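Local atomic coordinates of CrtC domain-containing protein (Fusarium vanettenii 77-13-4, PDB entry 7A0Q), a protein that is a kievitone hydratase, a secreted fungal lyase that probably detoxifies the bean isoflavonoid kievitone by adding water to its prenyl group. Residues Thr173-Leu178 with Asp206-Asn211; Gln51-Gly56 with Thr114-Ser119. One frame throughout, in Å; residues are numbered along the deposited sequence.

Contact 1. Residues Thr173-Leu178 with Asp206-Asn211. With IMD (imidazole), chain F.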
ATOM      1  N   THR A 173      13.700  -7.304  -5.390  1.00 13.89           N
ATOM      2  CA  THR A 173      12.413  -6.716  -5.717  1.00 14.51           C
ATOM      3  C   THR A 173      12.630  -5.317  -6.270  1.00 13.43           C
ATOM      4  O   THR A 173      13.652  -4.670  -6.027  1.00 14.17           O
ATOM      5  CB  THR A 173      11.459  -6.664  -4.510  1.00 15.28           C
ATOM      6  OG1 THR A 173      10.116  -6.429  -4.978  1.00 16.55           O
ATOM      7  CG2 THR A 173      11.845  -5.552  -3.539  1.00 15.06           C
ATOM      8  N   TRP A 174      11.650  -4.877  -7.055  1.00 12.60           N
ATOM      9  CA  TRP A 174      11.594  -3.518  -7.577  1.00 14.55           C
ATOM     10  C   TRP A 174      10.273  -2.940  -7.116  1.00 13.38           C
ATOM     11  O   TRP A 174       9.241  -3.590  -7.267  1.00 14.47           O
ATOM     12  CB  TRP A 174      11.675  -3.498  -9.112  1.00 12.57           C
ATOM     13  CG  TRP A 174      13.010  -3.926  -9.625  1.00 15.07           C
ATOM     14  CD1 TRP A 174      14.055  -3.121  -9.954  1.00 15.25           C
ATOM     15  CD2 TRP A 174      13.446  -5.269  -9.849  1.00 21.20           C
ATOM     16  NE1 TRP A 174      15.131  -3.881 -10.368  1.00 18.31           N
ATOM     17  CE2 TRP A 174      14.777  -5.204 -10.315  1.00 21.00           C
ATOM     18  CE3 TRP A 174      12.841  -6.524  -9.695  1.00 23.45           C
ATOM     19  CZ2 TRP A 174      15.516  -6.347 -10.635  1.00 23.67           C
ATOM     20  CZ3 TRP A 174      13.581  -7.663 -10.011  1.00 27.57           C
ATOM     21  CH2 TRP A 174      14.902  -7.560 -10.478  1.00 26.29           C
ATOM     22  N   GLU A 175      10.309  -1.750  -6.512  1.00 11.72           N
ATOM     23  CA  GLU A 175       9.093  -1.204  -5.920  1.00 12.96           C
ATOM     24  C   GLU A 175       9.122   0.319  -5.937  1.00 12.55           C
ATOM     25  O   GLU A 175      10.116   0.927  -5.534  1.00 14.65           O
ATOM     26  CB  GLU A 175       8.919  -1.703  -4.473  1.00 12.18           C
ATOM     27  CG  GLU A 175       7.627  -1.192  -3.794  1.00 15.18           C
ATOM     28  CD  GLU A 175       7.676  -1.255  -2.267  1.00 14.49           C
ATOM     29  OE1 GLU A 175       8.766  -1.494  -1.692  1.00 14.39           O
ATOM     30  OE2 GLU A 175       6.625  -1.036  -1.630  1.00 14.21           O
ATOM     31  N   PHE A 176       8.018   0.936  -6.377  1.00 12.49           N
ATOM     32  CA  PHE A 176       7.840   2.372  -6.198  1.00 12.71           C
ATOM     33  C   PHE A 176       6.434   2.663  -5.688  1.00 12.28           C
ATOM     34  O   PHE A 176       5.482   1.926  -5.955  1.00 13.80           O
ATOM     35  CB  PHE A 176       8.140   3.183  -7.484  1.00 12.62           C
ATOM     36  CG  PHE A 176       7.237   2.874  -8.659  1.00 12.20           C
ATOM     37  CD1 PHE A 176       7.612   1.923  -9.612  1.00 14.00           C
ATOM     38  CD2 PHE A 176       6.064   3.582  -8.855  1.00 14.46           C
ATOM     39  CE1 PHE A 176       6.818   1.659 -10.708  1.00 16.41           C
ATOM     40  CE2 PHE A 176       5.260   3.313  -9.958  1.00 14.22           C
ATOM     41  CZ  PHE A 176       5.638   2.350 -10.875  1.00 14.07           C
ATOM     42  N   GLY A 177       6.338   3.736  -4.917  1.00 13.53           N
ATOM     43  CA  GLY A 177       5.066   4.216  -4.400  1.00 14.16           C
ATOM     44  C   GLY A 177       4.783   5.598  -4.956  1.00 17.52           C
ATOM     45  O   GLY A 177       5.693   6.419  -5.087  1.00 15.85           O
ATOM     46  N   LEU A 178       3.519   5.845  -5.291  1.00 14.96           N
ATOM     47  CA  LEU A 178       3.059   7.174  -5.678  1.00 13.98           C
ATOM     48  C   LEU A 178       2.129   7.621  -4.562  1.00 13.83           C
ATOM     49  O   LEU A 178       0.972   7.179  -4.511  1.00 14.66           O
ATOM     50  CB  LEU A 178       2.324   7.127  -7.023  1.00 14.65           C
ATOM     51  CG  LEU A 178       3.127   6.459  -8.142  1.00 17.30           C
ATOM     52  CD1 LEU A 178       2.335   6.331  -9.446  1.00 18.29           C
ATOM     53  CD2 LEU A 178       4.453   7.179  -8.365  1.00 19.97           C
ATOM     54  N   ASP A 206       1.011   1.586  -5.195  1.00 12.58           N
ATOM     55  CA  ASP A 206       2.283   0.902  -4.988  1.00 12.98           C
ATOM     56  C   ASP A 206       2.453  -0.192  -6.031  1.00 13.89           C
ATOM     57  O   ASP A 206       1.575  -1.049  -6.195  1.00 15.73           O
ATOM     58  CB  ASP A 206       2.388   0.302  -3.578  1.00 11.99           C
ATOM     59  CG  ASP A 206       3.804   0.307  -3.065  1.00 14.53           C
ATOM     60  OD1 ASP A 206       4.297   1.389  -2.691  1.00 15.27           O
ATOM     61  OD2 ASP A 206       4.426  -0.772  -3.056  1.00 15.59           O
ATOM     62  N   ARG A 207       3.582  -0.165  -6.723  1.00 13.05           N
ATOM     63  CA  ARG A 207       3.887  -1.112  -7.792  1.00 11.02           C
ATOM     64  C   ARG A 207       5.118  -1.912  -7.405  1.00 12.43           C
ATOM     65  O   ARG A 207       6.152  -1.329  -7.075  1.00 14.55           O
ATOM     66  CB  ARG A 207       4.134  -0.352  -9.097  1.00 13.04           C
ATOM     67  CG  ARG A 207       4.621  -1.202 -10.223  1.00 13.68           C
ATOM     68  CD  ARG A 207       3.538  -2.098 -10.783  1.00 14.66           C
ATOM     69  NE  ARG A 207       4.070  -2.847 -11.926  1.00 13.53           N
ATOM     70  CZ  ARG A 207       4.104  -4.177 -12.011  1.00 13.81           C
ATOM     71  NH1 ARG A 207       3.621  -4.941 -11.019  1.00 14.68           N
ATOM     72  NH2 ARG A 207       4.607  -4.746 -13.101  1.00 14.41           N
ATOM     73  N   GLN A 208       5.017  -3.237  -7.450  1.00 13.13           N
ATOM     74  CA  GLN A 208       6.119  -4.074  -6.987  1.00 12.17           C
ATOM     75  C   GLN A 208       6.213  -5.327  -7.832  1.00 13.70           C
ATOM     76  O   GLN A 208       5.205  -5.986  -8.083  1.00 15.18           O
ATOM     77  CB  GLN A 208       5.938  -4.458  -5.513  1.00 12.50           C
ATOM     78  CG  GLN A 208       7.148  -5.206  -4.944  1.00 15.06           C
ATOM     79  CD  GLN A 208       7.120  -5.299  -3.437  1.00 20.34           C
ATOM     80  OE1 GLN A 208       6.158  -4.871  -2.792  1.00 21.51           O
ATOM     81  NE2 GLN A 208       8.185  -5.860  -2.857  1.00 21.11           N
ATOM     82  N   TRP A 209       7.434  -5.682  -8.229  1.00 13.58           N
ATOM     83  CA  TRP A 209       7.635  -6.909  -8.993  1.00 15.35           C
ATOM     84  C   TRP A 209       9.003  -7.470  -8.621  1.00 21.34           C
ATOM     85  O   TRP A 209       9.856  -6.754  -8.101  1.00 18.78           O
ATOM     86  CB  TRP A 209       7.468  -6.661 -10.507  1.00 18.93           C
ATOM     87  CG  TRP A 209       8.481  -5.761 -11.192  1.00 18.12           C
ATOM     88  CD1 TRP A 209       9.478  -6.158 -12.042  1.00 20.89           C
ATOM     89  CD2 TRP A 209       8.583  -4.330 -11.102  1.00 16.60           C
ATOM     90  NE1 TRP A 209      10.187  -5.070 -12.480  1.00 20.95           N
ATOM     91  CE2 TRP A 209       9.670  -3.937 -11.916  1.00 15.10           C
ATOM     92  CE3 TRP A 209       7.871  -3.346 -10.401  1.00 16.43           C
ATOM     93  CZ2 TRP A 209      10.048  -2.602 -12.063  1.00 15.12           C
ATOM     94  CZ3 TRP A 209       8.264  -2.028 -10.522  1.00 15.21           C
ATOM     95  CH2 TRP A 209       9.347  -1.667 -11.353  1.00 17.89           C
ATOM     96  N   GLY A 210       9.211  -8.769  -8.856  1.00 23.24           N
ATOM     97  CA  GLY A 210      10.405  -9.428  -8.361  1.00 23.99           C
ATOM     98  C   GLY A 210      10.932 -10.472  -9.325  1.00 29.21           C
ATOM     99  O   GLY A 210      10.343 -10.730 -10.373  1.00 34.62           O
ATOM    100  N   ASN A 211      12.064 -11.081  -8.941  1.00 29.58           N
ATOM    101  CA  ASN A 211      12.725 -12.078  -9.777  1.00 31.60           C
ATOM    102  C   ASN A 211      12.855 -13.437  -9.097  1.00 30.58           C
ATOM    103  O   ASN A 211      13.598 -14.296  -9.593  1.00 32.58           O
ATOM    104  CB  ASN A 211      14.110 -11.577 -10.216  1.00 28.92           C
ATOM    105  CG  ASN A 211      15.126 -11.547  -9.072  1.00 28.99           C
ATOM    106  OD1 ASN A 211      14.770 -11.685  -7.899  1.00 31.28           O
ATOM    107  ND2 ASN A 211      16.398 -11.361  -9.417  1.00 32.57           N
TER
HETATM  108  N1  IMD F 403       2.865  -4.070   0.273  1.00 23.90           N
HETATM  109  C2  IMD F 403       3.863  -3.254  -0.137  1.00 22.73           C
HETATM  110  N3  IMD F 403       3.341  -2.357  -1.011  1.00 23.47           N
HETATM  111  C4  IMD F 403       2.027  -2.603  -1.142  1.00 26.41           C
HETATM  112  C5  IMD F 403       1.723  -3.681  -0.332  1.00 25.05           C

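Contact 2. Residues Gln51-Gly56 with Thr114-Ser119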
ATOM      1  N   GLN A  51       4.800  -0.546 -15.615  1.00 14.39           N
ATOM      2  CA  GLN A  51       3.403  -0.766 -15.276  1.00 14.11           C
ATOM      3  C   GLN A  51       2.689  -1.917 -15.997  1.00 13.41           C
ATOM      4  O   GLN A  51       1.778  -2.501 -15.405  1.00 14.68           O
ATOM      5  CB  GLN A  51       2.626   0.529 -15.534  1.00 14.41           C
ATOM      6  CG  GLN A  51       3.001   1.680 -14.591  1.00 14.99           C
ATOM      7  CD  GLN A  51       2.244   1.582 -13.289  1.00 15.20           C
ATOM      8  OE1 GLN A  51       2.475   0.668 -12.503  1.00 15.45           O
ATOM      9  NE2 GLN A  51       1.303   2.498 -13.063  1.00 17.47           N
ATOM     10  N   PRO A  52       3.024  -2.266 -17.245  1.00 15.60           N
ATOM     11  CA  PRO A  52       2.189  -3.240 -17.973  1.00 15.21           C
ATOM     12  C   PRO A  52       2.155  -4.633 -17.356  1.00 15.10           C
ATOM     13  O   PRO A  52       3.062  -5.068 -16.637  1.00 14.89           O
ATOM     14  CB  PRO A  52       2.833  -3.284 -19.361  1.00 17.80           C
ATOM     15  CG  PRO A  52       3.404  -1.932 -19.531  1.00 19.46           C
ATOM     16  CD  PRO A  52       3.958  -1.594 -18.171  1.00 17.34           C
ATOM     17  N   ASN A  53       1.089  -5.359 -17.716  1.00 14.64           N
ATOM     18  CA  ASN A  53       0.919  -6.760 -17.334  1.00 16.05           C
ATOM     19  C   ASN A  53       2.182  -7.575 -17.560  1.00 16.29           C
ATOM     20  O   ASN A  53       2.534  -8.417 -16.731  1.00 16.88           O
ATOM     21  CB  ASN A  53      -0.199  -7.407 -18.157  1.00 15.98           C
ATOM     22  CG  ASN A  53      -1.579  -6.933 -17.782  1.00 18.22           C
ATOM     23  OD1 ASN A  53      -1.761  -5.819 -17.308  1.00 16.66           O
ATOM     24  ND2 ASN A  53      -2.578  -7.780 -18.037  1.00 18.30           N
ATOM     25  N   SER A  54       2.836  -7.378 -18.711  1.00 15.88           N
ATOM     26  CA  SER A  54       3.971  -8.228 -19.077  1.00 16.99           C
ATOM     27  C   SER A  54       5.069  -8.193 -18.029  1.00 19.53           C
ATOM     28  O   SER A  54       5.879  -9.124 -17.969  1.00 18.23           O
ATOM     29  CB  SER A  54       4.582  -7.795 -20.408  1.00 18.97           C
ATOM     30  OG  SER A  54       5.000  -6.437 -20.337  1.00 20.27           O
ATOM     31  N   VAL A  55       5.136  -7.125 -17.229  1.00 15.88           N
ATOM     32  CA  VAL A  55       6.213  -7.015 -16.245  1.00 15.97           C
ATOM     33  C   VAL A  55       5.967  -7.954 -15.072  1.00 18.13           C
ATOM     34  O   VAL A  55       6.920  -8.386 -14.406  1.00 17.99           O
ATOM     35  CB  VAL A  55       6.360  -5.542 -15.814  1.00 15.34           C
ATOM     36  CG1 VAL A  55       7.392  -5.367 -14.689  1.00 16.14           C
ATOM     37  CG2 VAL A  55       6.751  -4.692 -17.014  1.00 17.15           C
ATOM     38  N   GLY A  56       4.702  -8.299 -14.812  1.00 17.37           N
ATOM     39  CA  GLY A  56       4.341  -9.231 -13.763  1.00 14.36           C
ATOM     40  C   GLY A  56       4.291  -8.559 -12.404  1.00 14.41           C
ATOM     41  O   GLY A  56       4.486  -7.349 -12.269  1.00 16.20           O
ATOM     42  N   THR A 114       1.113  -5.558 -23.361  1.00 17.37           N
ATOM     43  CA  THR A 114       2.007  -4.417 -23.185  1.00 18.54           C
ATOM     44  C   THR A 114       1.327  -3.222 -22.528  1.00 19.20           C
ATOM     45  O   THR A 114       1.932  -2.142 -22.461  1.00 18.54           O
ATOM     46  CB  THR A 114       2.602  -3.990 -24.534  1.00 20.52           C
ATOM     47  OG1 THR A 114       1.560  -3.497 -25.383  1.00 20.91           O
ATOM     48  CG2 THR A 114       3.293  -5.157 -25.204  1.00 24.79           C
ATOM     49  N   THR A 115       0.088  -3.378 -22.078  1.00 17.60           N
ATOM     50  CA  THR A 115      -0.635  -2.358 -21.335  1.00 19.59           C
ATOM     51  C   THR A 115      -0.940  -2.896 -19.942  1.00 18.55           C
ATOM     52  O   THR A 115      -0.693  -4.065 -19.636  1.00 17.20           O
ATOM     53  CB  THR A 115      -1.925  -1.940 -22.068  1.00 19.89           C
ATOM     54  OG1 THR A 115      -2.725  -3.092 -22.352  1.00 21.33           O
ATOM     55  CG2 THR A 115      -1.601  -1.210 -23.376  1.00 20.81           C
ATOM     56  N   LEU A 116      -1.447  -2.016 -19.071  1.00 15.89           N
ATOM     57  CA  LEU A 116      -1.852  -2.398 -17.725  1.00 18.00           C
ATOM     58  C   LEU A 116      -3.364  -2.599 -17.725  1.00 17.43           C
ATOM     59  O   LEU A 116      -4.125  -1.637 -17.867  1.00 16.12           O
ATOM     60  CB  LEU A 116      -1.428  -1.345 -16.698  1.00 16.03           C
ATOM     61  CG  LEU A 116      -1.977  -1.553 -15.284  1.00 16.00           C
ATOM     62  CD1 LEU A 116      -1.721  -2.983 -14.805  1.00 17.12           C
ATOM     63  CD2 LEU A 116      -1.354  -0.534 -14.337  1.00 17.04           C
ATOM     64  N   ASP A 117      -3.783  -3.856 -17.561  1.00 17.09           N
ATOM     65  CA  ASP A 117      -5.206  -4.199 -17.468  1.00 17.95           C
ATOM     66  C   ASP A 117      -5.255  -5.582 -16.805  1.00 18.32           C
ATOM     67  O   ASP A 117      -5.220  -6.610 -17.485  1.00 17.24           O
ATOM     68  CB  ASP A 117      -5.882  -4.189 -18.838  1.00 17.98           C
ATOM     69  CG  ASP A 117      -7.399  -4.338 -18.760  1.00 21.38           C
ATOM     70  OD1 ASP A 117      -7.931  -4.743 -17.712  1.00 19.19           O
ATOM     71  OD2 ASP A 117      -8.075  -4.081 -19.784  1.00 21.57           O
ATOM     72  N   VAL A 118      -5.302  -5.588 -15.473  1.00 15.69           N
ATOM     73  CA  VAL A 118      -5.311  -6.825 -14.700  1.00 15.80           C
ATOM     74  C   VAL A 118      -6.665  -6.949 -14.016  1.00 17.26           C
ATOM     75  O   VAL A 118      -7.214  -5.962 -13.502  1.00 17.36           O
ATOM     76  CB  VAL A 118      -4.161  -6.894 -13.672  1.00 16.82           C
ATOM     77  CG1 VAL A 118      -2.780  -7.000 -14.383  1.00 15.44           C
ATOM     78  CG2 VAL A 118      -4.212  -5.711 -12.711  1.00 15.75           C
ATOM     79  N   SER A 119      -7.214  -8.160 -14.013  1.00 18.09           N
ATOM     80  CA  SER A 119      -8.548  -8.328 -13.463  1.00 16.43           C
ATOM     81  C   SER A 119      -8.799  -9.776 -13.078  1.00 19.47           C
ATOM     82  O   SER A 119      -8.185 -10.704 -13.613  1.00 19.15           O
ATOM     83  CB  SER A 119      -9.610  -7.873 -14.468  1.00 21.01           C
ATOM     84  OG  SER A 119      -9.538  -8.664 -15.643  1.00 21.75           O
TER

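Contact 1. Residues Thr173-Leu178 with Asp206-Asn211
W174 lays its CB over the face of the W209 indole, 3.5 Å from the centroid of the six-membered ring and only 13° off the ring normal. The two indoles are nearly parallel, with planes at 20°, but slid so far apart that they barely overlap, and the W174 ring instead meets W209 O and the backbone of G210 and N211 at its edge. With CG between the backbone N and the carbonyl carbon (chi1 66°), the W209 ring swings across toward strand 173-178, under W174 CB. F176 takes the same turn, and R207 CB lies over one face of its ring, offset toward the rim, 3.8 Å from the centroid. R207 then bends away at chi2 to hand its guanidinium to the backbone oxygens of S50, G56 and S58. These four residues share one face of an antiparallel strand pair, joined by two pairs of backbone hydrogen bonds between W174 and W209 and between F176 and R207.

The other face is polar. Q208 NE2 donates to T173 OG1 at 2.9 Å, with the hydroxyl in the amide plane. The Q208 amide stacks nearly parallel on the E175 carboxylate, whereas the D206 carboxylate is turned steeply to it, with E175 OE2 2.6 Å from D206 OD2. W236 NE1 of the C-terminal barrel holds E175 OE1, and W204 NE1 holds D206 OD1. Imidazole, probably from the crystallisation liquor, donates from N3 to D206 OD2 and is also bonded to E340 OE2 on barrel strand 331-343. This face is thus an acidic lining between the two lipocalin-like domains, able to take a small nitrogen base.

Contact 2. Residues Gln51-Gly56 with Thr114-Ser119
N53 opens a 3-10 turn in the loop before strand 58-66 of the N-terminal lipocalin-like domain, and its backbone and amide together grip the chain entering strand 117-120. The tight part is this asparagine: its backbone N donates to T115 O at 2.9 Å, OD1 accepts D117 N at 2.8 Å, and ND2 donates to D117 O at 2.9 Å. With CG anti to its own carbonyl carbon (chi1 -72°), the amide lies along the 115-117 backbone. The D117 N-H bond is nearly straight (175°) though tilted from the plane of the N53 side-chain carbonyl, while ND2 comes to the D117 carbonyl from well above its plane; P111 O also accepts from ND2. V118 runs alongside N53 in the opposite direction, bringing CG1 to 3.3 Å from N53 OD1. On the buried side L116 packs its CB and both methyls around Q51 O, an oxygen that also accepts W59 NE1, while the Q51 amide is bonded to Y205 OH and N132 O.

The solvent side is looser. T114 and T115 are exposed, the CB of each points away from the loop, and neither side chain touches it. Buried P52 therefore packs on their backbone, with its CG 3.3 Å from T114 O.

Along the chain contact 2 closes before contact 1 opens, and their centres lie about 13 Å apart on the same side of the molecule's centre, both within the N-terminal lipocalin-like half. Contact 1 pairs strands 171-189 and 202-210; contact 2 ties the loop ahead of strand 58-66, the other neighbour of 202-210, to strand 117-120. They touch directly: V55 CG1 packs 3.5 Å from W209 CD1, and R207 CD lies 3.4 Å from Q51 OE1. Residues 51-56 thus belong to both contacts, packing on the face of strand 202-210 that carries R207 and W209, while the D206 and Q208 face looks to the C-terminal barrel. Contact 2 also leads to the magnesium site through S119.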